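Long-range contacts in addiction module toxin RelE (Helicobacter pylori, PDB 4LSY), which is the toxin of a type II toxin-antitoxin system in the RelE family, YafQ subfamily, and probably acts as an RNA endonuclease: residues N8-F13 with I80-G85; K65-L70 with L84-E89. The protein carries 1 engineered substitution. All blocks are in the same frame, centred on the assembly; numbering follows the deposited sequence.

In the fold
From the N terminus, the chain enters the sheet as edge strand 6-9 and turns at once into helix 11-22. Contact 1 pairs this turn with residues 80-85, closing the longer loop and laying the first strand parallel beside strand 78-85. Contact 2 closes a short loop at the open end of the antiparallel hairpin of strands 68-75 and 78-85, away from its turn. The two loops interleave: 65-70 lies inside the loop of contact 1, while 84-89 runs on past its end. The contacts share Leu84 and Gly85 and touch where Leu70 CD1 packs on Phe13 CE1. Together they tie helix 11-22, strands 6-9, 78-85 and 68-75, and the C-terminal helix 87-90 to one another.

Contact 1. Residues N8-F13 with I80-G85; sequences NLKKSF and ILLRLG
The Phe13 ring lies with one face over Leu81: CB of Leu81 sits 3.9 Å from the ring centroid and only 16° off the ring normal, a CH-pi contact. CD1 of Leu81 covers the same face nearer the rim, by CZ. At the ring edge, close to its plane, is the backbone carbon of Arg83, and CB of Leu84 comes in obliquely, 3.9 Å from Phe13 CE1. The ring gets there because CG of Phe13 is anti to its backbone N (chi1 172°), which sends it from the first turn of helix 11-22 along the side of Leu81. Leu9 also lies alongside Leu81, pointing the same way, its CD2 3.7 Å from Leu81 CD1.

On the opposite face of the sheet, Asn8 CB meets Ile80 CG1, and the Lys10 chain, bent at chi2, passes over Ile80 CG2. Strands 6-9 and 78-85 pair in parallel here: Leu81 N donates to Asn8 O at 2.8 Å, and Lys10 N, at the N-cap position, donates to Leu81 O at 3.0 Å. The helix then adds a side-chain bond, with Ser12 OG giving its hydrogen to Leu82 O at 2.7 Å, nearly in line with that carbonyl. Leu82 and Arg83 both face Val71 in a classic beta bulge. Arg83 CD packs against Ser12 OG, while its NE makes a salt bridge to Asp16. The chemistry implies a division of labour: backbone bonds set the strand register, while Ser12 and the Phe13 ring fasten the start of the helix to the same strand.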
ATOM      1  N   ASN A   8      -2.118   6.082  -8.809  1.00 14.28           N
ATOM      2  CA  ASN A   8      -1.951   5.126  -9.888  1.00 17.59           C
ATOM      3  C   ASN A   8      -2.132   3.705  -9.362  1.00 17.20           C
ATOM      4  O   ASN A   8      -1.261   3.183  -8.666  1.00 15.64           O
ATOM      5  CB  ASN A   8      -0.572   5.308 -10.524  1.00 17.17           C
ATOM      6  CG  ASN A   8      -0.363   4.419 -11.731  1.00 23.69           C
ATOM      7  OD1 ASN A   8      -0.963   3.355 -11.846  1.00 23.26           O
ATOM      8  ND2 ASN A   8       0.514   4.846 -12.629  1.00 22.14           N
ATOM      9  N   LEU A   9      -3.274   3.096  -9.684  1.00 13.04           N
ATOM     10  CA  LEU A   9      -3.611   1.782  -9.174  1.00 15.13           C
ATOM     11  C   LEU A   9      -3.202   0.760 -10.221  1.00 16.03           C
ATOM     12  O   LEU A   9      -3.774   0.727 -11.307  1.00 13.35           O
ATOM     13  CB  LEU A   9      -5.117   1.653  -8.920  1.00 14.81           C
ATOM     14  CG  LEU A   9      -5.900   2.673  -8.074  1.00 23.80           C
ATOM     15  CD1 LEU A   9      -7.225   2.074  -7.568  1.00 18.96           C
ATOM     16  CD2 LEU A   9      -5.080   3.170  -6.906  1.00 20.19           C
ATOM     17  N   LYS A  10      -2.212  -0.066  -9.903  1.00 14.59           N
ATOM     18  CA  LYS A  10      -1.786  -1.115 -10.822  1.00 16.33           C
ATOM     19  C   LYS A  10      -2.836  -2.219 -10.902  1.00 15.87           C
ATOM     20  O   LYS A  10      -3.576  -2.452  -9.950  1.00 13.47           O
ATOM     21  CB  LYS A  10      -0.431  -1.681 -10.398  1.00 18.49           C
ATOM     22  CG  LYS A  10       0.704  -0.676 -10.523  1.00 15.86           C
ATOM     23  CD  LYS A  10       0.803  -0.182 -11.953  1.00 23.15           C
ATOM     24  CE  LYS A  10       2.133   0.511 -12.210  1.00 29.50           C
ATOM     25  NZ  LYS A  10       2.205   1.074 -13.590  1.00 33.12           N
ATOM     26  N   LYS A  11      -2.892  -2.907 -12.037  1.00 14.64           N
ATOM     27  CA  LYS A  11      -3.893  -3.946 -12.215  1.00 16.47           C
ATOM     28  C   LYS A  11      -3.812  -4.992 -11.107  1.00 16.49           C
ATOM     29  O   LYS A  11      -4.844  -5.496 -10.651  1.00 14.95           O
ATOM     30  CB  LYS A  11      -3.762  -4.608 -13.592  1.00 15.33           C
ATOM     31  CG  LYS A  11      -4.278  -3.738 -14.730  1.00 17.25           C
ATOM     32  CD  LYS A  11      -5.765  -3.477 -14.577  1.00 20.33           C
ATOM     33  CE  LYS A  11      -6.275  -2.480 -15.611  1.00 27.93           C
ATOM     34  NZ  LYS A  11      -7.700  -2.124 -15.346  1.00 27.64           N
ATOM     35  N   SER A  12      -2.596  -5.318 -10.673  1.00 15.16           N
ATOM     36  CA  SER A  12      -2.427  -6.363  -9.666  1.00 17.35           C
ATOM     37  C   SER A  12      -2.999  -5.912  -8.326  1.00 16.20           C
ATOM     38  O   SER A  12      -3.578  -6.716  -7.593  1.00 17.08           O
ATOM     39  CB  SER A  12      -0.964  -6.760  -9.512  1.00 20.02           C
ATOM     40  OG  SER A  12      -0.189  -5.632  -9.156  1.00 22.05           O
ATOM     41  N   PHE A  13      -2.825  -4.630  -8.011  1.00 16.52           N
ATOM     42  CA  PHE A  13      -3.448  -4.045  -6.825  1.00 13.72           C
ATOM     43  C   PHE A  13      -4.967  -4.136  -6.895  1.00 13.25           C
ATOM     44  O   PHE A  13      -5.632  -4.478  -5.917  1.00 14.76           O
ATOM     45  CB  PHE A  13      -3.027  -2.579  -6.653  1.00 14.11           C
ATOM     46  CG  PHE A  13      -3.789  -1.868  -5.563  1.00 13.91           C
ATOM     47  CD1 PHE A  13      -3.334  -1.889  -4.257  1.00 12.94           C
ATOM     48  CD2 PHE A  13      -4.978  -1.216  -5.849  1.00 13.53           C
ATOM     49  CE1 PHE A  13      -4.044  -1.267  -3.259  1.00 13.11           C
ATOM     50  CE2 PHE A  13      -5.694  -0.585  -4.863  1.00 14.34           C
ATOM     51  CZ  PHE A  13      -5.227  -0.609  -3.559  1.00 13.95           C
ATOM     52  N   ILE A  80       1.988   5.271  -6.618  1.00 11.06           N
ATOM     53  CA  ILE A  80       1.674   4.016  -7.297  1.00 12.35           C
ATOM     54  C   ILE A  80       1.356   2.916  -6.282  1.00 13.51           C
ATOM     55  O   ILE A  80       2.185   2.578  -5.425  1.00  8.69           O
ATOM     56  CB  ILE A  80       2.856   3.572  -8.198  1.00 12.75           C
ATOM     57  CG1 ILE A  80       3.168   4.661  -9.233  1.00 15.50           C
ATOM     58  CG2 ILE A  80       2.530   2.259  -8.896  1.00 13.64           C
ATOM     59  CD1 ILE A  80       4.475   4.460  -9.986  1.00 21.77           C
ATOM     60  N   LEU A  81       0.143   2.373  -6.367  1.00 11.04           N
ATOM     61  CA  LEU A  81      -0.238   1.263  -5.515  1.00 10.74           C
ATOM     62  C   LEU A  81      -0.036  -0.052  -6.277  1.00 12.72           C
ATOM     63  O   LEU A  81      -0.666  -0.284  -7.311  1.00 12.56           O
ATOM     64  CB  LEU A  81      -1.678   1.419  -5.042  1.00 13.55           C
ATOM     65  CG  LEU A  81      -1.978   2.726  -4.302  1.00 13.07           C
ATOM     66  CD1 LEU A  81      -3.367   2.676  -3.679  1.00 13.87           C
ATOM     67  CD2 LEU A  81      -0.926   3.003  -3.260  1.00 12.89           C
ATOM     68  N   LEU A  82       0.857  -0.895  -5.759  1.00 12.61           N
ATOM     69  CA  LEU A  82       1.293  -2.090  -6.476  1.00 13.94           C
ATOM     70  C   LEU A  82       0.591  -3.367  -6.057  1.00 12.60           C
ATOM     71  O   LEU A  82       0.116  -4.125  -6.898  1.00 15.24           O
ATOM     72  CB  LEU A  82       2.798  -2.299  -6.316  1.00 14.98           C
ATOM     73  CG  LEU A  82       3.670  -1.503  -7.277  1.00 23.78           C
ATOM     74  CD1 LEU A  82       4.121  -0.220  -6.609  1.00 17.40           C
ATOM     75  CD2 LEU A  82       4.846  -2.361  -7.693  1.00 27.25           C
ATOM     76  N   ARG A  83       0.581  -3.621  -4.755  1.00 12.39           N
ATOM     77  CA  ARG A  83       0.048  -4.862  -4.211  1.00 13.82           C
ATOM     78  C   ARG A  83      -0.639  -4.598  -2.883  1.00 12.86           C
ATOM     79  O   ARG A  83      -0.260  -3.679  -2.143  1.00 15.21           O
ATOM     80  CB  ARG A  83       1.178  -5.885  -3.966  1.00 12.86           C
ATOM     81  CG  ARG A  83       1.970  -6.351  -5.198  1.00 20.15           C
ATOM     82  CD  ARG A  83       1.118  -7.018  -6.287  1.00 17.40           C
ATOM     83  NE  ARG A  83       0.264  -8.106  -5.817  1.00 16.44           N
ATOM     84  CZ  ARG A  83       0.642  -9.377  -5.717  1.00 21.82           C
ATOM     85  NH1 ARG A  83       1.879  -9.730  -6.029  1.00 19.94           N
ATOM     86  NH2 ARG A  83      -0.222 -10.303  -5.293  1.00 24.02           N
ATOM     87  N   LEU A  84      -1.644  -5.410  -2.583  1.00 11.29           N
ATOM     88  CA  LEU A  84      -2.312  -5.382  -1.291  1.00 13.76           C
ATOM     89  C   LEU A  84      -2.531  -6.822  -0.817  1.00 15.50           C
ATOM     90  O   LEU A  84      -3.230  -7.596  -1.467  1.00 13.64           O
ATOM     91  CB  LEU A  84      -3.653  -4.656  -1.412  1.00 14.86           C
ATOM     92  CG  LEU A  84      -4.374  -4.282  -0.113  1.00 12.97           C
ATOM     93  CD1 LEU A  84      -3.579  -3.278   0.722  1.00 13.45           C
ATOM     94  CD2 LEU A  84      -5.785  -3.750  -0.401  1.00 18.40           C
ATOM     95  N   GLY A  85      -1.936  -7.194   0.312  1.00 13.17           N
ATOM     96  CA  GLY A  85      -2.181  -8.523   0.845  1.00 12.27           C
ATOM     97  C   GLY A  85      -1.132  -8.930   1.854  1.00 17.05           C
ATOM     98  O   GLY A  85      -0.232  -8.142   2.174  1.00 14.93           O
TER

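Contact 2. Residues K65-L70 with L84-E89; sequences KPDVSL and LGSHSE. Engineered in segment 65-70: Ser69 (natural residue Leu).
Gly85 O is approached by two donors, Ser69 N and a water, where the antiparallel hairpin of strands 68-75 and 78-85 runs out. Ser69 N donates to it at 2.7 Å from well above the carbonyl plane, 53° out of it; the water's bond is weak. The same water donates to Ser69 OG at 2.6 Å and accepts from His87 N at 2.7 Å, bridging the strand to the start of helix 87-90. Gly85 N returns a bond to Ser69 O, in the carbonyl plane, and so completes a hydrogen-bonded antiparallel pair.

Ser69 is an engineered residue, leucine in the natural protein; its OG also bonds Glu61 OE2, the oxygen that is also hydrogen-bonded to His87 ND1. Glu61 and His87 bind copper in a structure of this protein, and His87 is the predicted proton donor, so the hairpin end lies directly beside that site. A chi1 of -164° swings the His87 imidazole away from the hairpin to meet Glu61, and the ring stacks with Phe91.

The next pair, Leu70 with Leu84, is non-hydrogen-bonded, and its side chains lie on the face toward helices 11-22 and 28-38. Leu84 CD1 touches both neighbours on that face, 3.8 Å from Val68 CG2 and 4.0 Å from Leu70 CB, and comes within 3.6 Å of the backbone Ser69 O. A type I turn, Lys65 to Val68, leads into the strand. Ser86, at the N-cap position, makes no capping bond with its side chain; just past the paired strands its OG donates to Asp67 O at 2.7 Å, tilted 16° from the carbonyl plane.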
ATOM      1  N   LYS A  65      -3.195  -3.746   8.151  1.00 19.68           N
ATOM      2  CA  LYS A  65      -3.604  -4.590   9.270  1.00 18.73           C
ATOM      3  C   LYS A  65      -2.398  -5.442   9.614  1.00 18.86           C
ATOM      4  O   LYS A  65      -1.469  -5.531   8.824  1.00 21.15           O
ATOM      5  CB  LYS A  65      -4.777  -5.487   8.873  1.00 18.83           C
ATOM      6  CG  LYS A  65      -6.069  -4.741   8.579  1.00 24.12           C
ATOM      7  CD  LYS A  65      -7.065  -5.595   7.796  1.00 24.89           C
ATOM      8  CE  LYS A  65      -7.562  -6.781   8.621  1.00 28.84           C
ATOM      9  NZ  LYS A  65      -8.823  -7.333   8.044  1.00 35.93           N
ATOM     10  N   PRO A  66      -2.384  -6.064  10.797  1.00 22.41           N
ATOM     11  CA  PRO A  66      -1.247  -6.950  11.075  1.00 29.30           C
ATOM     12  C   PRO A  66      -0.924  -7.924   9.930  1.00 24.22           C
ATOM     13  O   PRO A  66       0.241  -8.285   9.745  1.00 27.78           O
ATOM     14  CB  PRO A  66      -1.684  -7.703  12.347  1.00 30.60           C
ATOM     15  CG  PRO A  66      -3.105  -7.236  12.642  1.00 32.03           C
ATOM     16  CD  PRO A  66      -3.254  -5.908  11.971  1.00 27.63           C
ATOM     17  N   ASP A  67      -1.927  -8.327   9.158  1.00 23.38           N
ATOM     18  CA  ASP A  67      -1.698  -9.305   8.101  1.00 21.91           C
ATOM     19  C   ASP A  67      -2.107  -8.841   6.689  1.00 22.39           C
ATOM     20  O   ASP A  67      -2.350  -9.651   5.796  1.00 20.19           O
ATOM     21  CB  ASP A  67      -2.328 -10.662   8.474  1.00 25.66           C
ATOM     22  CG  ASP A  67      -3.839 -10.683   8.327  1.00 28.67           C
ATOM     23  OD1 ASP A  67      -4.466  -9.608   8.267  1.00 27.92           O
ATOM     24  OD2 ASP A  67      -4.400 -11.800   8.264  1.00 34.30           O
ATOM     25  N   VAL A  68      -2.174  -7.531   6.490  1.00 19.22           N
ATOM     26  CA  VAL A  68      -2.335  -6.990   5.147  1.00 20.11           C
ATOM     27  C   VAL A  68      -1.320  -5.886   4.935  1.00 18.04           C
ATOM     28  O   VAL A  68      -1.279  -4.904   5.666  1.00 15.73           O
ATOM     29  CB  VAL A  68      -3.760  -6.472   4.872  1.00 19.31           C
ATOM     30  CG1 VAL A  68      -4.161  -5.502   5.921  1.00 24.67           C
ATOM     31  CG2 VAL A  68      -3.847  -5.801   3.495  1.00 15.93           C
ATOM     32  N   SER A  69      -0.482  -6.076   3.929  1.00 18.35           N
ATOM     33  CA  SER A  69       0.532  -5.100   3.592  1.00 18.37           C
ATOM     34  C   SER A  69       0.129  -4.344   2.353  1.00 14.60           C
ATOM     35  O   SER A  69      -0.430  -4.911   1.422  1.00 14.45           O
ATOM     36  CB  SER A  69       1.875  -5.794   3.339  1.00 18.09           C
ATOM     37  OG  SER A  69       2.396  -6.328   4.539  1.00 17.60           O
ATOM     38  N   LEU A  70       0.426  -3.053   2.334  1.00 12.64           N
ATOM     39  CA  LEU A  70       0.333  -2.287   1.109  1.00 10.67           C
ATOM     40  C   LEU A  70       1.749  -2.045   0.602  1.00 13.93           C
ATOM     41  O   LEU A  70       2.601  -1.580   1.353  1.00 14.27           O
ATOM     42  CB  LEU A  70      -0.383  -0.948   1.360  1.00 10.87           C
ATOM     43  CG  LEU A  70      -0.357   0.044   0.182  1.00 13.40           C
ATOM     44  CD1 LEU A  70      -1.241  -0.443  -0.987  1.00 12.39           C
ATOM     45  CD2 LEU A  70      -0.759   1.479   0.639  1.00 17.38           C
ATOM     46  N   LEU A  84      -1.644  -5.410  -2.583  1.00 11.29           N
ATOM     47  CA  LEU A  84      -2.312  -5.382  -1.291  1.00 13.76           C
ATOM     48  C   LEU A  84      -2.531  -6.822  -0.817  1.00 15.50           C
ATOM     49  O   LEU A  84      -3.230  -7.596  -1.467  1.00 13.64           O
ATOM     50  CB  LEU A  84      -3.653  -4.656  -1.412  1.00 14.86           C
ATOM     51  CG  LEU A  84      -4.374  -4.282  -0.113  1.00 12.97           C
ATOM     52  CD1 LEU A  84      -3.579  -3.278   0.722  1.00 13.45           C
ATOM     53  CD2 LEU A  84      -5.785  -3.750  -0.401  1.00 18.40           C
ATOM     54  N   GLY A  85      -1.936  -7.194   0.312  1.00 13.17           N
ATOM     55  CA  GLY A  85      -2.181  -8.523   0.845  1.00 12.27           C
ATOM     56  C   GLY A  85      -1.132  -8.930   1.854  1.00 17.05           C
ATOM     57  O   GLY A  85      -0.232  -8.142   2.174  1.00 14.93           O
ATOM     58  N   SER A  86      -1.249 -10.149   2.365  1.00 14.91           N
ATOM     59  CA  SER A  86      -0.279 -10.650   3.333  1.00 15.48           C
ATOM     60  C   SER A  86       1.118 -10.697   2.719  1.00 17.56           C
ATOM     61  O   SER A  86       1.297 -11.098   1.565  1.00 17.96           O
ATOM     62  CB  SER A  86      -0.679 -12.049   3.825  1.00 20.16           C
ATOM     63  OG  SER A  86      -1.883 -12.005   4.581  1.00 25.61           O
ATOM     64  N   HIS A  87       2.113 -10.286   3.495  1.00 15.52           N
ATOM     65  CA  HIS A  87       3.494 -10.310   3.036  1.00 16.85           C
ATOM     66  C   HIS A  87       3.887 -11.672   2.437  1.00 17.37           C
ATOM     67  O   HIS A  87       4.441 -11.738   1.344  1.00 16.98           O
ATOM     68  CB  HIS A  87       4.451  -9.946   4.179  1.00 18.36           C
ATOM     69  CG  HIS A  87       5.823  -9.580   3.710  1.00 18.96           C
ATOM     70  ND1 HIS A  87       6.350  -8.382   3.360  1.00 22.87           N
ATOM     71  CD2 HIS A  87       6.821 -10.508   3.525  1.00 21.26           C
ATOM     72  CE1 HIS A  87       7.653  -8.609   2.987  1.00 21.72           C
ATOM     73  NE2 HIS A  87       7.913  -9.898   3.093  1.00 25.11           N
ATOM     74  N   SER A  88       3.585 -12.754   3.145  1.00 18.46           N
ATOM     75  CA  SER A  88       3.967 -14.078   2.663  1.00 17.00           C
ATOM     76  C   SER A  88       3.264 -14.443   1.345  1.00 18.94           C
ATOM     77  O   SER A  88       3.740 -15.286   0.608  1.00 18.01           O
ATOM     78  CB  SER A  88       3.727 -15.142   3.739  1.00 16.18           C
ATOM     79  OG  SER A  88       2.363 -15.193   4.114  1.00 15.43           O
ATOM     80  N   GLU A  89       2.145 -13.793   1.044  1.00 19.73           N
ATOM     81  CA  GLU A  89       1.463 -14.013  -0.233  1.00 18.68           C
ATOM     82  C   GLU A  89       2.010 -13.166  -1.391  1.00 23.01           C
ATOM     83  O   GLU A  89       1.843 -13.515  -2.564  1.00 24.51           O
ATOM     84  CB  GLU A  89      -0.035 -13.778  -0.078  1.00 25.89           C
ATOM     85  CG  GLU A  89      -0.708 -14.832   0.768  1.00 25.10           C
ATOM     86  CD  GLU A  89      -2.203 -14.655   0.831  1.00 27.61           C
ATOM     87  OE1 GLU A  89      -2.919 -15.610   0.455  1.00 37.64           O
ATOM     88  OE2 GLU A  89      -2.661 -13.566   1.243  1.00 28.15           O
TER
HETATM   89  O   HOH W   1       1.156  -8.508   5.356  1.00 17.99           O